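Local coordinates for protein helix-turn-helix transcriptional regulator (Pseudomonas aeruginosa, PDB 5XHX) that probably regulates transcription as a DNA-binding LuxR-family factor, of which this chain is the N-terminal ligand-binding domain, without the C-terminal helix-turn-helix part, at residues E21-R25 and P26-R30; L161-P164 and W165-L169; M170-R173 and I174-E177. One frame throughout, in Å; residues are numbered along the deposited sequence.

Contact 1 of 3, residues E21-R25 and P26-R30; sequences EALDR and PFFWR
The loop between helix 11-21 and helix 28-36 ends in a type I beta turn from Arg-25 to Phe-28, and the side chains before it pair with the two phenylalanines at its end. Phe-28 N donates to Arg-25 O at 3.3 Å, closing the turn, while Phe-27 occupies the N-cap position of the second helix. On the outer side Arg-25 lies alongside Phe-27. Its CB sits over one face of the ring, 3.7 Å from the centroid in a CH-pi contact. The arginine chain is bent at both chi2 (-62°) and chi3 (-57°), which curls the guanidinium back to the rim of the same ring: Phe-27 CZ stands 3.6 Å from the guanidinium plane, over its centre, and the two planes are 74° apart. Ala-22 CB adds an apolar touch on Phe-27 CE1 at 4.0 Å. The inner side belongs to Phe-28, whose ring runs beside Leu-23. Leu-23 CD1 lies over its face, 4.2 Å from the centroid, and Phe-28 CB abuts Ala-22 O at 3.2 Å. That inner group rests on Leu-169 of helix 153-173, and Leu-23 also packs against Leu-23 of the second subunit. The result is a compact interhelical connection in which a type I turn leads into a helix N-terminus, with an arginine-phenylalanine pair outside and a leucine-phenylalanine pair inside.

Contact 2 of 3, residues L161-P164 and W165-L169; sequences LLRP and WVIAL
Leu-162 and Val-166 are joined by a regular helical bond, Val-166 N to Leu-162 O at 3.2 Å and 165°, within helix 153-173, which kinks at Pro-164 because the proline nitrogen has no hydrogen to give to the preceding turn. Across the kink, Ile-167 N reaches Arg-163 O almost straight, at 3.0 Å, whereas the bond from Ala-168 N to Pro-164 O is weak. Trp-165 takes the crowded chi1 position (58°), between its backbone N and carbonyl carbon, and this swings the indole back over the previous turn. Leu-162 O consequently lies 3.4 Å above one face of the ring, off its centre, and Val-166 CG2 stands over that face too. Leu-162 runs beside the indole, its CB 4.0 Å from Trp-165 CZ2. Towards the sheet, Arg-163 CG meets Ile-167 CG2 at 3.8 Å; the guanidinium of Arg-163 reaches back to a salt bridge with Glu-160, and Ile-167 packs on Tyr-131 and Val-133 of strand 127-134. The indole of Trp-165 also meets the ring of His-13 of the second subunit. These features are those of a proline-kinked helix lying between a beta sheet and a dimer interface.

Contact 3 of 3, residues M170-R173 and I174-E177; sequences MKKR and IHFE
Arg-173 and Glu-177 form the tight, buried half of this contact, and Lys-172 with His-175 the looser half, linked only weakly through a water. Arg-173 NE donates to Glu-177 OE2 at 2.9 Å, a salt bridge that uses the edge of the guanidinium but comes from above the carboxylate plane; the two flat groups are turned 84° against each other. With CG anti to the backbone N (chi1 167°) and a bend at chi2 (62°), the arginine chain runs forward beside the segment that follows it, to Glu-177. Water 2 completes a second route between the pair, accepting from Arg-173 NH2 at 3.0 Å and placed to donate to Glu-177 OE1. Other ends are held from outside: Arg-173 NH1 bonds to Leu-23 O and Arg-25 O, and Glu-177 OE2 also receives Trp-29 NE1. Along the backbone, bonds between residues three apart hold the chain in tight turns, among them Phe-176 N to Arg-173 O at 2.9 Å. On the other side, His-175 CD2 lies 3.4 Å from Lys-172 O. Water 1 accepts from Lys-172 NZ at 3.0 Å and has only a weak link to His-175 NE2 at the imidazole edge. Lys-172 NZ finds a firmer partner in Glu-21 O of the second subunit, while the His-175 and Phe-176 rings meet Phe-176 and His-175 of that subunit edge to face. The chemistry implies a buried ion pair whose charges are probably stabilised by several further hydrogen bonds, fixing the chain after helix 153-173 against the loop before helix 28-36 and the first turn of that helix.

Contacts 2 and 3 follow one another on and just after helix 153-173, whereas contact 1 joins helix 11-21 to helix 28-36 and touches contacts 2 and 3. It meets contact 2 by apolar packing alone. With contact 3 the link is mainly polar, made by hydrogen bonds from side chains to the loop and to the start of helix 28-36, with some packing beside them. All three are partly buried and reach the second subunit. Contact 2 is largely apolar, contact 1 divides into a buried leucine side and an exposed arginine side, and contact 3 alone places a salt bridge in its buried part.

Contact 1 of 3, residues E21-R25 and P26-R30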
loop_
_atom_site.group_PDB
_atom_site.type_symbol
_atom_site.label_atom_id
_atom_site.label_comp_id
_atom_site.label_asym_id
_atom_site.label_seq_id
_atom_site.Cartn_x
_atom_site.Cartn_y
_atom_site.Cartn_z
ATOM N N GLU A 21 -0.569 6.553 1.784
ATOM C CA GLU A 21 -1.589 7.564 1.736
ATOM C C GLU A 21 -1.584 8.334 0.406
ATOM O O GLU A 21 -2.590 8.790 -0.059
ATOM C CB GLU A 21 -1.407 8.496 2.928
ATOM C CG GLU A 21 -2.465 9.505 3.138
ATOM C CD GLU A 21 -3.804 8.904 3.490
ATOM O OE1 GLU A 21 -4.810 9.365 2.941
ATOM O OE2 GLU A 21 -3.848 7.972 4.292
ATOM N N ALA A 22 -0.414 8.434 -0.201
ATOM C CA ALA A 22 -0.210 9.135 -1.464
ATOM C C ALA A 22 -0.606 8.310 -2.675
ATOM O O ALA A 22 -0.545 8.823 -3.797
ATOM C CB ALA A 22 1.259 9.553 -1.593
ATOM N N LEU A 23 -1.028 7.059 -2.471
ATOM C CA LEU A 23 -1.222 6.135 -3.579
ATOM C C LEU A 23 -2.242 6.650 -4.589
ATOM O O LEU A 23 -2.159 6.314 -5.772
ATOM C CB LEU A 23 -1.628 4.762 -3.040
ATOM C CG LEU A 23 -1.747 3.567 -4.002
ATOM C CD1 LEU A 23 -0.467 3.332 -4.817
ATOM C CD2 LEU A 23 -2.101 2.289 -3.225
ATOM N N ASP A 24 -3.194 7.477 -4.157
ATOM C CA ASP A 24 -4.206 8.023 -5.054
ATOM C C ASP A 24 -4.033 9.518 -5.272
ATOM O O ASP A 24 -4.986 10.202 -5.640
ATOM C CB ASP A 24 -5.612 7.729 -4.524
ATOM C CG ASP A 24 -5.914 8.443 -3.207
ATOM O OD1 ASP A 24 -5.007 9.086 -2.627
ATOM O OD2 ASP A 24 -7.072 8.348 -2.746
ATOM N N ARG A 25 -2.841 10.040 -5.039
ATOM C CA ARG A 25 -2.573 11.461 -5.117
ATOM C C ARG A 25 -1.585 11.741 -6.242
ATOM O O ARG A 25 -0.817 10.855 -6.644
ATOM C CB ARG A 25 -2.026 11.975 -3.776
ATOM C CG ARG A 25 -2.945 11.674 -2.575
ATOM C CD ARG A 25 -4.326 12.363 -2.730
ATOM N NE ARG A 25 -4.207 13.815 -2.903
ATOM C CZ ARG A 25 -3.949 14.670 -1.912
ATOM N NH1 ARG A 25 -3.779 14.222 -0.677
ATOM N NH2 ARG A 25 -3.854 15.972 -2.148
ATOM N N PRO A 26 -1.592 12.965 -6.790
ATOM C CA PRO A 26 -0.705 13.269 -7.931
ATOM C C PRO A 26 0.768 13.103 -7.625
ATOM O O PRO A 26 1.546 12.758 -8.525
ATOM C CB PRO A 26 -1.036 14.737 -8.250
ATOM C CG PRO A 26 -2.401 14.957 -7.696
ATOM C CD PRO A 26 -2.505 14.082 -6.480
ATOM N N PHE A 27 1.178 13.344 -6.385
ATOM C CA PHE A 27 2.579 13.333 -5.988
ATOM C C PHE A 27 3.068 11.958 -5.540
ATOM O O PHE A 27 4.106 11.875 -4.877
ATOM C CB PHE A 27 2.807 14.348 -4.863
ATOM C CG PHE A 27 1.732 14.326 -3.802
ATOM C CD1 PHE A 27 1.868 13.537 -2.674
ATOM C CD2 PHE A 27 0.575 15.081 -3.950
ATOM C CE1 PHE A 27 0.877 13.509 -1.696
ATOM C CE2 PHE A 27 -0.421 15.061 -2.986
ATOM C CZ PHE A 27 -0.266 14.274 -1.852
ATOM N N PHE A 28 2.348 10.885 -5.876
ATOM C CA PHE A 28 2.744 9.555 -5.409
ATOM C C PHE A 28 4.165 9.198 -5.841
ATOM O O PHE A 28 4.969 8.740 -5.027
ATOM C CB PHE A 28 1.770 8.492 -5.914
ATOM C CG PHE A 28 2.304 7.085 -5.777
ATOM C CD1 PHE A 28 2.284 6.435 -4.538
ATOM C CD2 PHE A 28 2.852 6.419 -6.876
ATOM C CE1 PHE A 28 2.791 5.150 -4.401
ATOM C CE2 PHE A 28 3.365 5.124 -6.742
ATOM C CZ PHE A 28 3.328 4.490 -5.503
ATOM N N TRP A 29 4.488 9.369 -7.131
ATOM C CA TRP A 29 5.807 8.946 -7.605
ATOM C C TRP A 29 6.919 9.749 -6.947
ATOM O O TRP A 29 7.992 9.209 -6.655
ATOM C CB TRP A 29 5.894 9.057 -9.133
ATOM C CG TRP A 29 4.989 8.091 -9.805
ATOM C CD1 TRP A 29 3.828 8.374 -10.438
ATOM C CD2 TRP A 29 5.142 6.662 -9.860
ATOM N NE1 TRP A 29 3.260 7.225 -10.921
ATOM C CE2 TRP A 29 4.050 6.160 -10.581
ATOM C CE3 TRP A 29 6.121 5.769 -9.405
ATOM C CZ2 TRP A 29 3.881 4.793 -10.835
ATOM C CZ3 TRP A 29 5.959 4.415 -9.663
ATOM C CH2 TRP A 29 4.848 3.941 -10.365
ATOM N N ARG A 30 6.689 11.047 -6.715
ATOM C CA ARG A 30 7.670 11.836 -5.975
ATOM C C ARG A 30 7.903 11.258 -4.584
ATOM O O ARG A 30 9.048 11.167 -4.129
ATOM C CB ARG A 30 7.235 13.304 -5.880
ATOM C CG ARG A 30 8.289 14.180 -5.168
ATOM C CD ARG A 30 7.897 15.664 -5.041
ATOM N NE ARG A 30 6.589 15.857 -4.417
ATOM C CZ ARG A 30 6.382 15.986 -3.105
ATOM N NH1 ARG A 30 7.399 15.943 -2.252
ATOM N NH2 ARG A 30 5.148 16.158 -2.644
#

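Contact 2 of 3, residues L161-P164 and W165-L169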
loop_
_atom_site.group_PDB
_atom_site.type_symbol
_atom_site.label_atom_id
_atom_site.label_comp_id
_atom_site.label_asym_id
_atom_site.label_seq_id
_atom_site.Cartn_x
_atom_site.Cartn_y
_atom_site.Cartn_z
ATOM N N LEU A 161 16.170 -5.709 -1.690
ATOM C CA LEU A 161 15.506 -6.032 -0.428
ATOM C C LEU A 161 14.102 -5.444 -0.379
ATOM O O LEU A 161 13.160 -6.099 0.084
ATOM C CB LEU A 161 16.338 -5.509 0.749
ATOM C CG LEU A 161 15.870 -5.998 2.126
ATOM C CD1 LEU A 161 16.182 -7.477 2.289
ATOM C CD2 LEU A 161 16.540 -5.191 3.237
ATOM N N LEU A 162 13.954 -4.202 -0.849
ATOM C CA LEU A 162 12.693 -3.479 -0.791
ATOM C C LEU A 162 11.779 -3.816 -1.957
ATOM O O LEU A 162 10.574 -3.540 -1.887
ATOM C CB LEU A 162 12.956 -1.975 -0.785
ATOM C CG LEU A 162 13.935 -1.421 0.250
ATOM C CD1 LEU A 162 13.968 0.112 0.223
ATOM C CD2 LEU A 162 13.575 -1.931 1.622
ATOM N N ARG A 163 12.342 -4.402 -3.009
ATOM C CA ARG A 163 11.609 -4.684 -4.241
ATOM C C ARG A 163 10.247 -5.346 -4.045
ATOM O O ARG A 163 9.303 -4.937 -4.736
ATOM C CB ARG A 163 12.512 -5.540 -5.140
ATOM C CG ARG A 163 11.895 -6.025 -6.452
ATOM C CD ARG A 163 12.973 -6.817 -7.161
ATOM N NE ARG A 163 12.460 -7.597 -8.263
ATOM C CZ ARG A 163 13.166 -8.507 -8.929
ATOM N NH1 ARG A 163 14.433 -8.743 -8.610
ATOM N NH2 ARG A 163 12.597 -9.188 -9.924
ATOM N N PRO A 164 10.064 -6.341 -3.152
ATOM C CA PRO A 164 8.730 -6.960 -3.025
ATOM C C PRO A 164 7.591 -5.963 -2.861
ATOM O O PRO A 164 6.562 -6.088 -3.540
ATOM C CB PRO A 164 8.881 -7.857 -1.787
ATOM C CG PRO A 164 10.309 -8.205 -1.755
ATOM C CD PRO A 164 11.053 -7.002 -2.274
ATOM N N TRP A 165 7.745 -4.961 -2.000
ATOM C CA TRP A 165 6.649 -4.025 -1.830
ATOM C C TRP A 165 6.745 -2.823 -2.759
ATOM O O TRP A 165 5.716 -2.194 -3.025
ATOM C CB TRP A 165 6.532 -3.559 -0.368
ATOM C CG TRP A 165 7.737 -2.898 0.236
ATOM C CD1 TRP A 165 8.669 -3.487 1.037
ATOM C CD2 TRP A 165 8.116 -1.522 0.124
ATOM N NE1 TRP A 165 9.622 -2.566 1.412
ATOM C CE2 TRP A 165 9.297 -1.349 0.880
ATOM C CE3 TRP A 165 7.563 -0.414 -0.527
ATOM C CZ2 TRP A 165 9.949 -0.118 0.982
ATOM C CZ3 TRP A 165 8.210 0.805 -0.430
ATOM C CH2 TRP A 165 9.393 0.942 0.320
ATOM N N VAL A 166 7.934 -2.494 -3.276
ATOM C CA VAL A 166 8.006 -1.452 -4.304
ATOM C C VAL A 166 7.180 -1.855 -5.518
ATOM O O VAL A 166 6.341 -1.091 -5.998
ATOM C CB VAL A 166 9.463 -1.149 -4.693
ATOM C CG1 VAL A 166 9.506 -0.216 -5.944
ATOM C CG2 VAL A 166 10.182 -0.498 -3.521
ATOM N N ILE A 167 7.378 -3.075 -6.015
ATOM C CA ILE A 167 6.676 -3.437 -7.243
ATOM C C ILE A 167 5.194 -3.700 -6.966
ATOM O O ILE A 167 4.350 -3.498 -7.844
ATOM C CB ILE A 167 7.352 -4.643 -7.922
ATOM C CG1 ILE A 167 7.152 -5.900 -7.105
ATOM C CG2 ILE A 167 8.892 -4.373 -8.167
ATOM C CD1 ILE A 167 7.815 -7.131 -7.730
ATOM N N ALA A 168 4.854 -4.183 -5.764
ATOM C CA ALA A 168 3.446 -4.338 -5.405
ATOM C C ALA A 168 2.744 -2.991 -5.405
ATOM O O ALA A 168 1.636 -2.846 -5.941
ATOM C CB ALA A 168 3.321 -5.010 -4.031
ATOM N N LEU A 169 3.383 -1.994 -4.802
ATOM C CA LEU A 169 2.845 -0.640 -4.779
ATOM C C LEU A 169 2.685 -0.082 -6.189
ATOM O O LEU A 169 1.660 0.522 -6.518
ATOM C CB LEU A 169 3.788 0.264 -3.983
ATOM C CG LEU A 169 3.435 0.957 -2.682
ATOM C CD1 LEU A 169 4.458 2.072 -2.483
ATOM C CD2 LEU A 169 2.023 1.501 -2.725
#

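Contact 3 of 3, residues M170-R173 and I174-E177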
loop_
_atom_site.group_PDB
_atom_site.type_symbol
_atom_site.label_atom_id
_atom_site.label_comp_id
_atom_site.label_asym_id
_atom_site.label_seq_id
_atom_site.Cartn_x
_atom_site.Cartn_y
_atom_site.Cartn_z
ATOM N N MET A 170 3.736 -0.208 -7.010
ATOM C CA MET A 170 3.681 0.316 -8.377
ATOM C C MET A 170 2.490 -0.256 -9.127
ATOM O O MET A 170 1.735 0.480 -9.769
ATOM C CB MET A 170 4.988 0.003 -9.118
ATOM C CG MET A 170 6.193 0.745 -8.548
ATOM S SD MET A 170 7.747 0.219 -9.283
ATOM C CE MET A 170 7.329 0.538 -11.027
ATOM N N LYS A 171 2.302 -1.575 -9.041
ATOM C CA LYS A 171 1.187 -2.220 -9.727
ATOM C C LYS A 171 -0.148 -1.660 -9.243
ATOM O O LYS A 171 -1.042 -1.374 -10.049
ATOM C CB LYS A 171 1.262 -3.738 -9.510
ATOM C CG LYS A 171 0.178 -4.554 -10.219
ATOM C CD LYS A 171 0.110 -4.247 -11.713
ATOM C CE LYS A 171 -0.558 -5.375 -12.499
ATOM N NZ LYS A 171 0.406 -6.480 -12.822
ATOM N N LYS A 172 -0.284 -1.444 -7.929
ATOM C CA LYS A 172 -1.539 -0.915 -7.408
ATOM C C LYS A 172 -1.743 0.538 -7.815
ATOM O O LYS A 172 -2.883 0.965 -8.034
ATOM C CB LYS A 172 -1.584 -1.072 -5.883
ATOM C CG LYS A 172 -1.723 -2.526 -5.435
ATOM C CD LYS A 172 -2.976 -3.148 -6.046
ATOM C CE LYS A 172 -3.138 -4.608 -5.654
ATOM N NZ LYS A 172 -2.411 -5.543 -6.558
ATOM N N ARG A 173 -0.659 1.298 -7.972
ATOM C CA ARG A 173 -0.814 2.693 -8.381
ATOM C C ARG A 173 -1.516 2.833 -9.734
ATOM O O ARG A 173 -2.160 3.859 -9.973
ATOM C CB ARG A 173 0.556 3.384 -8.379
ATOM C CG ARG A 173 0.621 4.741 -9.074
ATOM C CD ARG A 173 -0.280 5.808 -8.446
ATOM N NE ARG A 173 -0.139 7.086 -9.144
ATOM C CZ ARG A 173 -0.565 8.262 -8.682
ATOM N NH1 ARG A 173 -1.178 8.343 -7.509
ATOM N NH2 ARG A 173 -0.370 9.369 -9.395
ATOM N N ILE A 174 -1.466 1.809 -10.595
ATOM C CA ILE A 174 -2.094 1.893 -11.920
ATOM C C ILE A 174 -3.584 2.210 -11.825
ATOM O O ILE A 174 -4.135 2.916 -12.682
ATOM C CB ILE A 174 -1.871 0.586 -12.705
ATOM C CG1 ILE A 174 -0.422 0.477 -13.146
ATOM C CG2 ILE A 174 -2.798 0.517 -13.922
ATOM C CD1 ILE A 174 0.104 1.746 -13.735
ATOM N N HIS A 175 -4.251 1.706 -10.804
ATOM C CA HIS A 175 -5.649 1.984 -10.589
ATOM C C HIS A 175 -5.967 3.429 -10.403
ATOM O O HIS A 175 -7.063 3.833 -10.649
ATOM C CB HIS A 175 -6.163 1.202 -9.411
ATOM C CG HIS A 175 -6.085 -0.258 -9.623
ATOM N ND1 HIS A 175 -6.962 -0.928 -10.434
ATOM C CD2 HIS A 175 -5.205 -1.172 -9.182
ATOM C CE1 HIS A 175 -6.635 -2.198 -10.471
ATOM N NE2 HIS A 175 -5.563 -2.372 -9.729
ATOM N N PHE A 176 -5.005 4.203 -9.974
ATOM C CA PHE A 176 -5.235 5.598 -9.773
ATOM C C PHE A 176 -4.582 6.445 -10.831
ATOM O O PHE A 176 -4.495 7.625 -10.677
ATOM C CB PHE A 176 -4.775 6.007 -8.396
ATOM C CG PHE A 176 -5.340 5.167 -7.303
ATOM C CD1 PHE A 176 -6.612 5.381 -6.849
ATOM C CD2 PHE A 176 -4.619 4.162 -6.752
ATOM C CE1 PHE A 176 -7.130 4.621 -5.889
ATOM C CE2 PHE A 176 -5.143 3.398 -5.775
ATOM C CZ PHE A 176 -6.404 3.625 -5.341
ATOM N N GLU A 177 -4.128 5.834 -11.911
ATOM C CA GLU A 177 -3.629 6.592 -13.044
ATOM C C GLU A 177 -4.690 6.695 -14.123
ATOM O O GLU A 177 -5.248 5.733 -14.594
ATOM C CB GLU A 177 -2.321 6.042 -13.609
ATOM C CG GLU A 177 -1.223 5.931 -12.628
ATOM C CD GLU A 177 -0.287 7.083 -12.645
ATOM O OE1 GLU A 177 -0.503 7.995 -13.407
ATOM O OE2 GLU A 177 0.652 7.071 -11.882
HETATM O O HOH W 1 -3.339 -4.956 -9.330
HETATM O O HOH W 2 0.991 10.116 -11.965
#